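Local structure of stage II sporulation E family protein (3RNR) at residues A28-V39 with A49-V57. The protein is of unknown function but belongs to the PP2C family of protein phosphatases and is probably a serine/threonine phosphatase related to SpoIIE. Numbering follows the deposited sequence.
Sequences AAQRALSASVGV and AVLAAQAAV
Ala32 and Ala53 lie with their CA atoms 4.2 Å apart, and Ser36 and Ala49 repeat that spacing one turn on, where helix segments 28-39 and 49-57 run roughly antiparallel at 141°. Their axes come within 7.6 Å, a short distance made possible by the alanines and the serine that line the interface. The small side chains therefore touch the opposing main chain as well as each other. Ala53 CB sits 3.6 Å from Ala32 O, Ala49 CB packs against Ser36 O, and in return Ala35 CB fits against the carbonyl of Ala52 and also touches Ala56 CB. These are consecutive helices joined by a short connection, forming the helical hairpin that lies on one sheet of the PP2C alpha-beta-beta-alpha sandwich; Ala32 reaches Val16 of strand 10-18, while Ser36 and Ala53 touch Met74 of strand 72-80. Larger side chains fill the ends. Val39 spans the first turn of 49-57: CG1, anti to its own backbone N (chi1 164°), lies 3.6 Å from Ala49 N, and CG2 meets Ala52 CB at 3.5 Å. At the other end Val57 CG2 reaches in beside Ala28 O, 3.3 Å away, and lies against Arg31 CB. The Arg31 chain then bends at chi2 (92°), leading its guanidinium beyond 49-57 to a cation-pi contact with Trp60, further along the same helix 46-63, and a hydrogen bond to a glycerol probably from the crystallisation liquor.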
loop_
_atom_site.group_PDB
_atom_site.type_symbol
_atom_site.label_atom_id
_atom_site.label_comp_id
_atom_site.label_asym_id
_atom_site.label_seq_id
_atom_site.Cartn_x
_atom_site.Cartn_y
_atom_site.Cartn_z
ATOM N N ALA B 28 4.499 5.277 16.101
ATOM C CA ALA B 28 4.160 3.863 16.296
ATOM C C ALA B 28 3.442 3.299 15.068
ATOM O O ALA B 28 3.743 2.194 14.609
ATOM C CB ALA B 28 3.271 3.689 17.518
ATOM N N ALA B 29 2.467 4.052 14.571
ATOM C CA ALA B 29 1.694 3.630 13.409
ATOM C C ALA B 29 2.604 3.457 12.195
ATOM O O ALA B 29 2.426 2.517 11.424
ATOM C CB ALA B 29 0.587 4.623 13.108
ATOM N N GLN B 30 3.597 4.337 12.039
ATOM C CA GLN B 30 4.527 4.195 10.916
ATOM C C GLN B 30 5.279 2.876 10.953
ATOM O O GLN B 30 5.458 2.236 9.923
ATOM C CB GLN B 30 5.518 5.362 10.870
ATOM C CG GLN B 30 4.869 6.662 10.450
ATOM C CD GLN B 30 5.695 7.869 10.808
ATOM O OE1 GLN B 30 6.802 7.747 11.338
ATOM N NE2 GLN B 30 5.156 9.046 10.535
ATOM N N ARG B 31 5.743 2.472 12.135
ATOM C CA ARG B 31 6.478 1.215 12.237
ATOM C C ARG B 31 5.565 0.052 11.948
ATOM O O ARG B 31 5.964 -0.912 11.302
ATOM C CB ARG B 31 7.081 1.023 13.631
ATOM C CG ARG B 31 8.466 1.605 13.754
ATOM C CD ARG B 31 8.419 3.023 14.246
ATOM N NE ARG B 31 9.756 3.587 14.276
ATOM C CZ ARG B 31 10.032 4.846 13.966
ATOM N NH1 ARG B 31 9.052 5.676 13.627
ATOM N NH2 ARG B 31 11.288 5.273 14.004
ATOM N N ALA B 32 4.339 0.133 12.440
ATOM C CA ALA B 32 3.383 -0.945 12.213
ATOM C C ALA B 32 3.031 -1.075 10.731
ATOM O O ALA B 32 2.993 -2.166 10.178
ATOM C CB ALA B 32 2.114 -0.729 13.069
ATOM N N LEU B 33 2.749 0.051 10.090
ATOM C CA LEU B 33 2.364 0.029 8.690
ATOM C C LEU B 33 3.538 -0.500 7.854
ATOM O O LEU B 33 3.373 -1.395 7.047
ATOM C CB LEU B 33 1.970 1.448 8.249
ATOM C CG LEU B 33 1.506 1.716 6.812
ATOM C CD1 LEU B 33 2.643 1.525 5.782
ATOM C CD2 LEU B 33 0.284 0.865 6.473
ATOM N N SER B 34 4.728 0.055 8.065
ATOM C CA SER B 34 5.880 -0.336 7.259
ATOM C C SER B 34 6.222 -1.814 7.440
ATOM O O SER B 34 6.498 -2.514 6.470
ATOM C CB SER B 34 7.101 0.517 7.600
ATOM O OG SER B 34 8.194 0.154 6.774
ATOM N N ALA B 35 6.217 -2.293 8.680
ATOM C CA ALA B 35 6.527 -3.702 8.912
ATOM C C ALA B 35 5.461 -4.623 8.279
ATOM O O ALA B 35 5.787 -5.627 7.641
ATOM C CB ALA B 35 6.689 -3.990 10.402
ATOM N N SER B 36 4.192 -4.279 8.448
ATOM C CA SER B 36 3.125 -5.127 7.915
ATOM C C SER B 36 3.154 -5.203 6.392
ATOM O O SER B 36 2.948 -6.276 5.818
ATOM C CB SER B 36 1.743 -4.683 8.422
ATOM O OG SER B 36 1.428 -3.371 7.996
ATOM N N VAL B 37 3.421 -4.075 5.734
ATOM C CA VAL B 37 3.490 -4.055 4.269
ATOM C C VAL B 37 4.683 -4.846 3.726
ATOM O O VAL B 37 4.568 -5.543 2.722
ATOM C CB VAL B 37 3.490 -2.596 3.701
ATOM C CG1 VAL B 37 3.884 -2.594 2.218
ATOM C CG2 VAL B 37 2.113 -1.964 3.887
ATOM N N GLY B 38 5.832 -4.752 4.390
ATOM C CA GLY B 38 6.968 -5.571 4.008
ATOM C C GLY B 38 6.630 -7.055 3.989
ATOM O O GLY B 38 7.009 -7.781 3.070
ATOM N N VAL B 39 5.903 -7.511 5.002
ATOM C CA VAL B 39 5.499 -8.914 5.081
ATOM C C VAL B 39 4.480 -9.245 3.986
ATOM O O VAL B 39 4.633 -10.219 3.256
ATOM C CB VAL B 39 4.889 -9.252 6.468
ATOM C CG1 VAL B 39 4.120 -10.571 6.414
ATOM C CG2 VAL B 39 5.991 -9.321 7.530
ATOM N N ALA B 49 1.929 -10.487 9.323
ATOM C CA ALA B 49 2.081 -9.037 9.189
ATOM C C ALA B 49 1.839 -8.359 10.544
ATOM O O ALA B 49 2.571 -7.450 10.936
ATOM C CB ALA B 49 1.131 -8.493 8.117
ATOM N N VAL B 50 0.815 -8.804 11.259
ATOM C CA VAL B 50 0.563 -8.298 12.609
ATOM C C VAL B 50 1.740 -8.589 13.548
ATOM O O VAL B 50 2.183 -7.718 14.282
ATOM C CB VAL B 50 -0.739 -8.893 13.211
ATOM C CG1 VAL B 50 -0.778 -8.675 14.737
ATOM C CG2 VAL B 50 -1.953 -8.249 12.552
ATOM N N LEU B 51 2.264 -9.804 13.496
ATOM C CA LEU B 51 3.377 -10.173 14.367
ATOM C C LEU B 51 4.632 -9.360 14.048
ATOM O O LEU B 51 5.370 -8.976 14.952
ATOM C CB LEU B 51 3.662 -11.679 14.281
ATOM C CG LEU B 51 2.523 -12.561 14.815
ATOM C CD1 LEU B 51 2.827 -14.052 14.584
ATOM C CD2 LEU B 51 2.265 -12.293 16.306
ATOM N N ALA B 52 4.875 -9.085 12.769
ATOM C CA ALA B 52 6.000 -8.217 12.407
ATOM C C ALA B 52 5.789 -6.764 12.881
ATOM O O ALA B 52 6.715 -6.120 13.400
ATOM C CB ALA B 52 6.284 -8.279 10.893
ATOM N N ALA B 53 4.581 -6.246 12.697
ATOM C CA ALA B 53 4.232 -4.922 13.221
ATOM C C ALA B 53 4.476 -4.847 14.728
ATOM O O ALA B 53 5.051 -3.883 15.233
ATOM C CB ALA B 53 2.765 -4.579 12.896
ATOM N N GLN B 54 4.034 -5.876 15.441
ATOM C CA GLN B 54 4.240 -5.948 16.880
ATOM C C GLN B 54 5.728 -5.923 17.232
ATOM O O GLN B 54 6.146 -5.190 18.120
ATOM C CB GLN B 54 3.589 -7.212 17.462
ATOM C CG GLN B 54 3.978 -7.506 18.944
ATOM C CD GLN B 54 3.443 -6.469 19.940
ATOM O OE1 GLN B 54 2.608 -5.628 19.605
ATOM N NE2 GLN B 54 3.944 -6.521 21.167
ATOM N N ALA B 55 6.527 -6.725 16.532
ATOM C CA ALA B 55 7.949 -6.796 16.830
ATOM C C ALA B 55 8.614 -5.438 16.589
ATOM O O ALA B 55 9.451 -5.001 17.385
ATOM C CB ALA B 55 8.626 -7.903 16.006
ATOM N N ALA B 56 8.222 -4.762 15.508
ATOM C CA ALA B 56 8.815 -3.472 15.158
ATOM C C ALA B 56 8.467 -2.372 16.150
ATOM O O ALA B 56 9.328 -1.590 16.549
ATOM C CB ALA B 56 8.410 -3.050 13.744
ATOM N N VAL B 57 7.199 -2.289 16.533
ATOM C CA VAL B 57 6.793 -1.261 17.484
ATOM C C VAL B 57 7.391 -1.541 18.869
ATOM O O VAL B 57 7.895 -0.637 19.538
ATOM C CB VAL B 57 5.255 -1.098 17.541
ATOM C CG1 VAL B 57 4.854 -0.161 18.673
ATOM C CG2 VAL B 57 4.742 -0.546 16.195
#